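Long-range contacts in ATP-dependent RNA helicase HrpB (Escherichia coli, PDB 6EUD), which hydrolyses ATP to ADP and phosphate as a DExH-box RNA helicase that binds single-stranded RNA: residues A[80-86]-A[96-102]; A[242-248]-A[268-274]; A[297-301]-A[356-360]. All blocks are in the same frame, centred on the assembly; numbering follows the deposited sequence.

Contact 1 (A[80-86]-A[96-102]); sequences GDTVGYR and NTRLEVV
Arg86 grips the carboxylate of Glu100 side-on with two nitrogens: NE donates to Glu100 OE1 at 3.0 Å and NH2 to Glu100 OE2 at 3.1 Å. Both oxygens lie close to the guanidinium plane, yet each is met from above the carboxylate, the two planes standing 60° apart. Arg86 CG lies anti to the carbonyl carbon (chi1 -64°) and the chain extends to NE, carrying the guanidinium to Glu100; Asn91 adds a weak bond to NH1. On the other face, Val83 CG1 packs alongside Leu99 CD1 at 3.6 Å. Between the strands, Gly84 N donates to Leu99 O (2.7 Å) and Gly84 O accepts from Val101 N, the parallel pattern continuing from Arg86 N to Val101 O. Thr97 CG2 lies 3.4 Å from Gly84 N, and a CB on the glycine would be tight against that methyl. Before the strands begin, Arg98 N donates to Thr82 O, and the Asn96 amide reaches Asp81 OD1 and Thr82 N at distances too short to be trusted. The strands are parallel neighbours in the sheet of the RecA-like P-loop NTPase domain, 99-102 between 83-87 and 53-57; helix 61-74 packs on the Val83 and Leu99 face, helix 106-113 on the Glu100 and Val102 face.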
loop_
_atom_site.group_PDB
_atom_site.type_symbol
_atom_site.label_atom_id
_atom_site.label_comp_id
_atom_site.label_asym_id
_atom_site.label_seq_id
_atom_site.Cartn_x
_atom_site.Cartn_y
_atom_site.Cartn_z
ATOM N N GLY A 80 24.755 -17.932 -23.053
ATOM C CA GLY A 80 25.234 -16.738 -23.705
ATOM C C GLY A 80 25.099 -16.930 -25.207
ATOM O O GLY A 80 25.045 -15.984 -25.985
ATOM N N ASP A 81 25.020 -18.188 -25.606
ATOM C CA ASP A 81 25.089 -18.562 -26.999
ATOM C C ASP A 81 23.783 -19.238 -27.459
ATOM O O ASP A 81 23.473 -20.329 -27.014
ATOM C CB ASP A 81 26.362 -19.452 -27.192
ATOM C CG ASP A 81 26.352 -20.300 -28.467
ATOM O OD1 ASP A 81 25.617 -19.966 -29.416
ATOM O OD2 ASP A 81 27.152 -21.273 -28.543
ATOM N N THR A 82 23.035 -18.571 -28.347
ATOM C CA THR A 82 21.668 -18.908 -28.829
ATOM C C THR A 82 20.603 -18.884 -27.739
ATOM O O THR A 82 19.456 -18.546 -28.015
ATOM C CB THR A 82 21.571 -20.262 -29.518
ATOM O OG1 THR A 82 22.354 -21.228 -28.823
ATOM C CG2 THR A 82 22.047 -20.148 -30.942
ATOM N N VAL A 83 20.957 -19.305 -26.531
ATOM C CA VAL A 83 20.111 -19.087 -25.365
ATOM C C VAL A 83 20.961 -18.280 -24.420
ATOM O O VAL A 83 22.062 -18.703 -24.060
ATOM C CB VAL A 83 19.645 -20.390 -24.677
ATOM C CG1 VAL A 83 18.844 -20.069 -23.409
ATOM C CG2 VAL A 83 18.847 -21.261 -25.640
ATOM N N GLY A 84 20.475 -17.101 -24.061
ATOM C CA GLY A 84 21.217 -16.226 -23.184
ATOM C C GLY A 84 20.399 -15.820 -21.977
ATOM O O GLY A 84 19.224 -16.181 -21.853
ATOM N N TYR A 85 21.032 -15.070 -21.079
ATOM C CA TYR A 85 20.369 -14.567 -19.886
ATOM C C TYR A 85 20.896 -13.162 -19.544
ATOM O O TYR A 85 22.002 -12.794 -19.951
ATOM C CB TYR A 85 20.560 -15.538 -18.700
ATOM C CG TYR A 85 21.990 -15.690 -18.211
ATOM C CD1 TYR A 85 22.551 -14.766 -17.333
ATOM C CD2 TYR A 85 22.776 -16.757 -18.619
ATOM C CE1 TYR A 85 23.853 -14.894 -16.889
ATOM C CE2 TYR A 85 24.082 -16.897 -18.175
ATOM C CZ TYR A 85 24.616 -15.962 -17.310
ATOM O OH TYR A 85 25.915 -16.082 -16.863
ATOM N N ARG A 86 20.092 -12.386 -18.814
ATOM C CA ARG A 86 20.504 -11.078 -18.292
ATOM C C ARG A 86 20.048 -10.918 -16.840
ATOM O O ARG A 86 18.929 -11.299 -16.492
ATOM C CB ARG A 86 19.924 -9.941 -19.135
ATOM C CG ARG A 86 20.411 -9.894 -20.556
ATOM C CD ARG A 86 19.722 -8.784 -21.316
ATOM N NE ARG A 86 20.014 -8.871 -22.739
ATOM C CZ ARG A 86 21.071 -8.310 -23.310
ATOM N NH1 ARG A 86 21.923 -7.621 -22.569
ATOM N NH2 ARG A 86 21.277 -8.444 -24.614
ATOM N N ASN A 96 24.445 -13.537 -31.443
ATOM C CA ASN A 96 24.211 -14.932 -31.577
ATOM C C ASN A 96 22.791 -15.188 -31.200
ATOM O O ASN A 96 22.026 -15.674 -32.012
ATOM C CB ASN A 96 25.221 -15.603 -30.623
ATOM C CG ASN A 96 24.997 -17.083 -30.373
ATOM O OD1 ASN A 96 23.897 -17.567 -30.386
ATOM N ND2 ASN A 96 26.071 -17.788 -30.069
ATOM N N THR A 97 22.455 -14.822 -29.962
ATOM C CA THR A 97 21.263 -15.271 -29.250
ATOM C C THR A 97 19.946 -15.028 -29.986
ATOM O O THR A 97 19.874 -14.210 -30.900
ATOM C CB THR A 97 21.223 -14.578 -27.863
ATOM O OG1 THR A 97 22.540 -14.588 -27.294
ATOM C CG2 THR A 97 20.322 -15.321 -26.929
ATOM N N ARG A 98 18.906 -15.755 -29.597
ATOM C CA ARG A 98 17.565 -15.459 -30.075
ATOM C C ARG A 98 16.590 -15.570 -28.910
ATOM O O ARG A 98 15.462 -15.086 -28.977
ATOM C CB ARG A 98 17.186 -16.387 -31.229
ATOM C CG ARG A 98 17.832 -15.994 -32.554
ATOM C CD ARG A 98 17.340 -16.877 -33.670
ATOM N NE ARG A 98 15.883 -16.914 -33.688
ATOM C CZ ARG A 98 15.165 -17.749 -34.430
ATOM N NH1 ARG A 98 15.774 -18.627 -35.219
ATOM N NH2 ARG A 98 13.839 -17.711 -34.375
ATOM N N LEU A 99 17.056 -16.188 -27.831
ATOM C CA LEU A 99 16.245 -16.413 -26.644
ATOM C C LEU A 99 17.004 -15.928 -25.419
ATOM O O LEU A 99 18.011 -16.522 -25.026
ATOM C CB LEU A 99 15.888 -17.901 -26.516
ATOM C CG LEU A 99 14.902 -18.417 -25.460
ATOM C CD1 LEU A 99 15.580 -18.645 -24.116
ATOM C CD2 LEU A 99 13.726 -17.482 -25.313
ATOM N N GLU A 100 16.524 -14.845 -24.821
ATOM C CA GLU A 100 17.148 -14.299 -23.626
ATOM C C GLU A 100 16.277 -14.581 -22.401
ATOM O O GLU A 100 15.054 -14.440 -22.449
ATOM C CB GLU A 100 17.403 -12.799 -23.800
ATOM C CG GLU A 100 18.378 -12.480 -24.928
ATOM C CD GLU A 100 18.648 -10.988 -25.100
ATOM O OE1 GLU A 100 17.959 -10.173 -24.454
ATOM O OE2 GLU A 100 19.555 -10.625 -25.886
ATOM N N VAL A 101 16.914 -15.006 -21.313
ATOM C CA VAL A 101 16.211 -15.316 -20.073
ATOM C C VAL A 101 16.569 -14.277 -19.021
ATOM O O VAL A 101 17.629 -14.345 -18.411
ATOM C CB VAL A 101 16.556 -16.727 -19.541
ATOM C CG1 VAL A 101 15.684 -17.071 -18.341
ATOM C CG2 VAL A 101 16.387 -17.774 -20.640
ATOM N N VAL A 102 15.668 -13.324 -18.807
ATOM C CA VAL A 102 15.963 -12.160 -17.981
ATOM C C VAL A 102 15.279 -12.216 -16.614
ATOM O O VAL A 102 14.341 -12.991 -16.410
ATOM C CB VAL A 102 15.543 -10.867 -18.707
ATOM C CG1 VAL A 102 16.208 -10.797 -20.076
ATOM C CG2 VAL A 102 14.027 -10.803 -18.856
#

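Contact 2 (A[242-248]-A[268-274]); sequences DVLLCPL and MRKVVLA
Val243 and Arg269 open a parallel strand pair, 243-248 with 269-274, joined through helix 256-261 as a beta-alpha-beta unit of the helicase C-terminal domain. Arg269 starts with CG between its backbone N and carbonyl carbon (chi1 61°), which lays CG against Val243 CG2 at 3.9 Å; the bend at chi3 then turns the guanidinium away from strand 243-248, toward the residues leading into strand 217-221. There NH1 does not reach Asp242 directly: a water lying at the guanidinium edge accepts from Arg269 NH1 at 3.0 Å and donates to Asp242 OD2 at 2.9 Å. NH1 also bonds Leu211 O, and NH2 bonds the backbone oxygens of Glu214 and Gly216; these carbonyls, and more distantly the carboxylate, would help offset the charge. A leucine in place of Arg269 would probably leave those carbonyls and the water without their donor, and Asp242 without its bridged positive charge. Further along the same face, Val271 CG2 meets Val243 CG1 at 3.7 Å, while Leu245, its CG anti to the carbonyl carbon (chi1 -65°), swings CD2 back alongside Val271 CB. On the opposite face Lys270 runs extended beyond CG to NZ, which leaves the contact to bond Leu262 O, Ala260 O and Glu285 O. Helix 256-261 covers Cys246 and Val272 there, helix 225-236 Pro247 and Leu273 on the other side. The backbones alternate as donor and acceptor, and Leu244 N meets Arg269 O at 2.9 Å with an N-H...O angle of 178°.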
loop_
_atom_site.group_PDB
_atom_site.type_symbol
_atom_site.label_atom_id
_atom_site.label_comp_id
_atom_site.label_asym_id
_atom_site.label_seq_id
_atom_site.Cartn_x
_atom_site.Cartn_y
_atom_site.Cartn_z
ATOM N N ASP A 242 13.252 -44.917 10.759
ATOM C CA ASP A 242 13.082 -44.992 9.315
ATOM C C ASP A 242 12.800 -43.617 8.685
ATOM O O ASP A 242 12.797 -43.473 7.461
ATOM C CB ASP A 242 11.955 -45.972 8.967
ATOM C CG ASP A 242 10.630 -45.564 9.555
ATOM O OD1 ASP A 242 10.630 -44.849 10.576
ATOM O OD2 ASP A 242 9.584 -45.958 8.997
ATOM N N VAL A 243 12.572 -42.605 9.517
ATOM C CA VAL A 243 12.204 -41.297 8.991
ATOM C C VAL A 243 13.422 -40.410 8.786
ATOM O O VAL A 243 14.149 -40.092 9.725
ATOM C CB VAL A 243 11.209 -40.562 9.904
ATOM C CG1 VAL A 243 10.887 -39.205 9.324
ATOM C CG2 VAL A 243 9.940 -41.369 10.061
ATOM N N LEU A 244 13.619 -40.020 7.536
ATOM C CA LEU A 244 14.690 -39.130 7.127
ATOM C C LEU A 244 14.191 -37.683 7.001
ATOM O O LEU A 244 13.292 -37.386 6.211
ATOM C CB LEU A 244 15.268 -39.624 5.802
ATOM C CG LEU A 244 16.406 -38.865 5.142
ATOM C CD1 LEU A 244 17.582 -38.827 6.084
ATOM C CD2 LEU A 244 16.768 -39.580 3.857
ATOM N N LEU A 245 14.777 -36.788 7.794
ATOM C CA LEU A 245 14.414 -35.379 7.759
ATOM C C LEU A 245 15.200 -34.600 6.721
ATOM O O LEU A 245 16.428 -34.617 6.715
ATOM C CB LEU A 245 14.611 -34.745 9.133
ATOM C CG LEU A 245 13.693 -35.286 10.226
ATOM C CD1 LEU A 245 13.844 -34.477 11.514
ATOM C CD2 LEU A 245 12.240 -35.297 9.760
ATOM N N CYS A 246 14.474 -33.883 5.868
ATOM C CA CYS A 246 15.066 -33.164 4.745
ATOM C C CYS A 246 14.578 -31.742 4.642
ATOM O O CYS A 246 13.574 -31.491 3.985
ATOM C CB CYS A 246 14.751 -33.872 3.427
ATOM S SG CYS A 246 15.104 -35.621 3.445
ATOM N N PRO A 247 15.290 -30.802 5.275
ATOM C CA PRO A 247 14.986 -29.375 5.092
ATOM C C PRO A 247 15.172 -28.955 3.642
ATOM O O PRO A 247 15.905 -29.593 2.915
ATOM C CB PRO A 247 15.999 -28.674 6.002
ATOM C CG PRO A 247 17.082 -29.697 6.212
ATOM C CD PRO A 247 16.395 -31.017 6.222
ATOM N N LEU A 248 14.499 -27.896 3.230
ATOM C CA LEU A 248 14.590 -27.428 1.860
ATOM C C LEU A 248 14.452 -25.916 1.800
ATOM O O LEU A 248 13.342 -25.366 1.821
ATOM C CB LEU A 248 13.529 -28.088 0.981
ATOM C CG LEU A 248 13.718 -27.819 -0.509
ATOM C CD1 LEU A 248 15.064 -28.323 -0.919
ATOM C CD2 LEU A 248 12.657 -28.497 -1.319
ATOM N N MET A 268 12.933 -46.543 3.649
ATOM C CA MET A 268 12.714 -45.367 4.472
ATOM C C MET A 268 11.703 -44.388 3.866
ATOM O O MET A 268 11.314 -44.502 2.710
ATOM C CB MET A 268 14.049 -44.668 4.722
ATOM C CG MET A 268 15.047 -45.530 5.510
ATOM S SD MET A 268 16.444 -44.542 6.036
ATOM C CE MET A 268 16.942 -43.837 4.469
ATOM N N ARG A 269 11.261 -43.445 4.681
ATOM C CA ARG A 269 10.333 -42.408 4.260
ATOM C C ARG A 269 10.944 -41.069 4.622
ATOM O O ARG A 269 11.742 -40.998 5.546
ATOM C CB ARG A 269 8.970 -42.592 4.939
ATOM C CG ARG A 269 9.026 -42.510 6.466
ATOM C CD ARG A 269 7.819 -43.146 7.131
ATOM N NE ARG A 269 6.567 -42.580 6.655
ATOM C CZ ARG A 269 5.431 -42.624 7.337
ATOM N NH1 ARG A 269 5.407 -43.203 8.530
ATOM N NH2 ARG A 269 4.321 -42.087 6.837
ATOM N N LYS A 270 10.574 -40.008 3.918
ATOM C CA LYS A 270 11.131 -38.690 4.213
ATOM C C LYS A 270 10.083 -37.657 4.612
ATOM O O LYS A 270 8.945 -37.677 4.141
ATOM C CB LYS A 270 11.928 -38.171 3.008
ATOM C CG LYS A 270 11.066 -37.870 1.802
ATOM C CD LYS A 270 11.865 -37.352 0.607
ATOM C CE LYS A 270 10.903 -37.037 -0.531
ATOM N NZ LYS A 270 11.561 -36.545 -1.749
ATOM N N VAL A 271 10.487 -36.756 5.500
ATOM C CA VAL A 271 9.739 -35.549 5.771
ATOM C C VAL A 271 10.480 -34.375 5.158
ATOM O O VAL A 271 11.599 -34.073 5.551
ATOM C CB VAL A 271 9.552 -35.304 7.272
ATOM C CG1 VAL A 271 8.838 -33.960 7.504
ATOM C CG2 VAL A 271 8.785 -36.463 7.907
ATOM N N VAL A 272 9.858 -33.720 4.192
ATOM C CA VAL A 272 10.463 -32.562 3.576
ATOM C C VAL A 272 9.871 -31.324 4.212
ATOM O O VAL A 272 8.662 -31.109 4.182
ATOM C CB VAL A 272 10.256 -32.542 2.049
ATOM C CG1 VAL A 272 10.867 -31.312 1.456
ATOM C CG2 VAL A 272 10.887 -33.755 1.426
ATOM N N LEU A 273 10.736 -30.527 4.826
ATOM C CA LEU A 273 10.330 -29.294 5.473
ATOM C C LEU A 273 10.673 -28.148 4.521
ATOM O O LEU A 273 11.835 -27.878 4.251
ATOM C CB LEU A 273 11.021 -29.133 6.833
ATOM C CG LEU A 273 10.971 -30.273 7.872
ATOM C CD1 LEU A 273 12.123 -31.275 7.694
ATOM C CD2 LEU A 273 10.944 -29.725 9.307
ATOM N N ALA A 274 9.656 -27.477 4.003
ATOM C CA ALA A 274 9.871 -26.494 2.952
ATOM C C ALA A 274 9.065 -25.230 3.185
ATOM O O ALA A 274 8.088 -25.234 3.950
ATOM C CB ALA A 274 9.520 -27.098 1.585
HETATM O O HOH W 1 7.594 -44.319 10.278
#

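Contact 3 (A[297-301]-A[356-360]); sequences RVARF and LQSDL
The ring of Phe301 carries the backbone of Asp359 over one face: Asp359 CA stands 4.0 Å from the ring centroid and 22° off its normal, a CH-pi contact displaced toward the rim on which CD1 lies. Phe301 CG anti to the backbone N (chi1 174°) sends the ring past the hydrogen bond to Gln357 O and against the backbone of Ser358 and Asp359. Ser358 C approaches the side chain too, but obliquely, coming nearest at Phe301 CB. The Asp359 carboxylate is inclined 40° to the ring and lies on the same side as Asp359 CA, displaced outward past the CD1-CE1 rim, with OD2 3.9 Å from Phe301 CE1. Its other oxygen, OD1, is bonded to Ser361 OG, which probably limits the rotation of the carboxylate at the start of helix 361-370. From helix 386-398, Asn388 and Ala391 also touch the phenylalanine.

The contact joins the end of the long strand 287-302, part of the C-terminal helicase domain's sheet, to the loop that leads into helix 361-370. This strand is paired antiparallel with 307-314, as in a beta hairpin, and the loop segment has no regular structure of its own. One main-chain hydrogen bond ties the two: Phe301 N donates to Gln357 O at 2.6 Å, fairly straight. Arg300 CA makes a CA-H...O contact with Gln357 O at 3.5 Å, so two neighbouring strand residues converge on that oxygen. The side chain of Gln357, with CG between its backbone N and carbonyl carbon, runs extended back along the strand. Its aliphatic part passes beside Ala299 O, which Gln357 CG approaches to 3.6 Å, and Gln357 NE2 ends 4.3 Å from Val298 CB.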
loop_
_atom_site.group_PDB
_atom_site.type_symbol
_atom_site.label_atom_id
_atom_site.label_comp_id
_atom_site.label_asym_id
_atom_site.label_seq_id
_atom_site.Cartn_x
_atom_site.Cartn_y
_atom_site.Cartn_z
ATOM N N ARG A 297 4.789 -16.054 5.065
ATOM C CA ARG A 297 5.518 -14.854 5.438
ATOM C C ARG A 297 5.597 -13.901 4.239
ATOM O O ARG A 297 6.239 -14.221 3.236
ATOM C CB ARG A 297 6.910 -15.221 5.945
ATOM C CG ARG A 297 7.781 -14.047 6.311
ATOM C CD ARG A 297 8.811 -14.465 7.360
ATOM N NE ARG A 297 8.163 -14.858 8.616
ATOM C CZ ARG A 297 8.459 -15.959 9.300
ATOM N NH1 ARG A 297 9.398 -16.785 8.855
ATOM N NH2 ARG A 297 7.814 -16.237 10.432
ATOM N N VAL A 298 4.945 -12.741 4.337
ATOM C CA VAL A 298 4.948 -11.780 3.227
ATOM C C VAL A 298 5.448 -10.385 3.611
ATOM O O VAL A 298 5.320 -9.947 4.759
ATOM C CB VAL A 298 3.527 -11.618 2.589
ATOM C CG1 VAL A 298 3.121 -12.883 1.862
ATOM C CG2 VAL A 298 2.489 -11.247 3.641
ATOM N N ALA A 299 6.013 -9.702 2.617
ATOM C CA ALA A 299 6.441 -8.308 2.724
ATOM C C ALA A 299 5.241 -7.384 2.750
ATOM O O ALA A 299 4.361 -7.486 1.906
ATOM C CB ALA A 299 7.352 -7.948 1.570
ATOM N N ARG A 300 5.191 -6.492 3.729
ATOM C CA ARG A 300 4.090 -5.554 3.817
ATOM C C ARG A 300 4.582 -4.103 3.940
ATOM O O ARG A 300 5.345 -3.756 4.858
ATOM C CB ARG A 300 3.179 -5.904 4.991
ATOM C CG ARG A 300 2.171 -4.827 5.310
ATOM C CD ARG A 300 0.909 -5.420 5.904
ATOM N NE ARG A 300 0.243 -6.319 4.967
ATOM C CZ ARG A 300 -0.867 -6.994 5.246
ATOM N NH1 ARG A 300 -1.431 -6.879 6.440
ATOM N NH2 ARG A 300 -1.405 -7.791 4.332
ATOM N N PHE A 301 4.143 -3.266 3.001
ATOM C CA PHE A 301 4.455 -1.851 3.045
ATOM C C PHE A 301 3.527 -1.149 4.019
ATOM O O PHE A 301 2.312 -1.347 3.971
ATOM C CB PHE A 301 4.343 -1.229 1.658
ATOM C CG PHE A 301 4.508 0.260 1.647
ATOM C CD1 PHE A 301 5.749 0.837 1.890
ATOM C CD2 PHE A 301 3.434 1.088 1.388
ATOM C CE1 PHE A 301 5.914 2.212 1.879
ATOM C CE2 PHE A 301 3.598 2.471 1.380
ATOM C CZ PHE A 301 4.845 3.028 1.618
ATOM N N LEU A 356 -0.264 -4.982 -4.253
ATOM C CA LEU A 356 -1.168 -4.429 -3.253
ATOM C C LEU A 356 -0.506 -4.240 -1.890
ATOM O O LEU A 356 -1.026 -3.531 -1.047
ATOM C CB LEU A 356 -2.410 -5.308 -3.115
ATOM C CG LEU A 356 -3.217 -5.381 -4.419
ATOM C CD1 LEU A 356 -4.501 -6.111 -4.219
ATOM C CD2 LEU A 356 -3.489 -4.011 -4.988
ATOM N N GLN A 357 0.650 -4.848 -1.677
ATOM C CA GLN A 357 1.240 -4.833 -0.348
ATOM C C GLN A 357 2.617 -4.142 -0.318
ATOM O O GLN A 357 3.276 -4.118 0.717
ATOM C CB GLN A 357 1.320 -6.283 0.187
ATOM C CG GLN A 357 2.015 -7.293 -0.763
ATOM C CD GLN A 357 1.728 -8.789 -0.464
ATOM O OE1 GLN A 357 0.815 -9.140 0.294
ATOM N NE2 GLN A 357 2.514 -9.666 -1.083
ATOM N N SER A 358 3.044 -3.558 -1.434
ATOM C CA SER A 358 4.412 -3.034 -1.504
ATOM C C SER A 358 4.563 -1.527 -1.773
ATOM O O SER A 358 3.660 -0.852 -2.278
ATOM C CB SER A 358 5.215 -3.797 -2.567
ATOM O OG SER A 358 4.836 -3.419 -3.872
ATOM N N ASP A 359 5.733 -1.029 -1.379
ATOM C CA ASP A 359 6.255 0.289 -1.737
ATOM C C ASP A 359 6.114 0.524 -3.241
ATOM O O ASP A 359 6.553 -0.286 -4.046
ATOM C CB ASP A 359 7.726 0.369 -1.312
ATOM C CG ASP A 359 8.261 1.799 -1.212
ATOM O OD1 ASP A 359 7.891 2.693 -2.013
ATOM O OD2 ASP A 359 9.082 2.009 -0.305
ATOM N N LEU A 360 5.496 1.623 -3.635
ATOM C CA LEU A 360 5.263 1.844 -5.051
ATOM C C LEU A 360 6.076 3.008 -5.602
ATOM O O LEU A 360 5.831 3.454 -6.731
ATOM C CB LEU A 360 3.771 2.093 -5.309
ATOM C CG LEU A 360 2.784 1.006 -4.889
ATOM C CD1 LEU A 360 1.375 1.415 -5.271
ATOM C CD2 LEU A 360 3.138 -0.347 -5.514
#

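Overall arrangement
The three contacts follow one another along the chain without touching. Contact 1 belongs to the ATP-binding domain, whereas contacts 2 and 3 fall within the C-terminal helicase range and reach one common sheet, in which strand 217-221 lies between strands 269-274 and 287-302. The centres of contacts 1 and 2 are 37 Å apart; contact 3 is 32 Å from each, its nearest atoms about 10 Å from contact 2. Contacts 1 and 2 approach the predicted ATP site from different domains: the side chain of Val101 is about 8 Å from that of Ser37, and that of Leu248 about 11 Å from that of Thr32. Contact 3 lies away from that site.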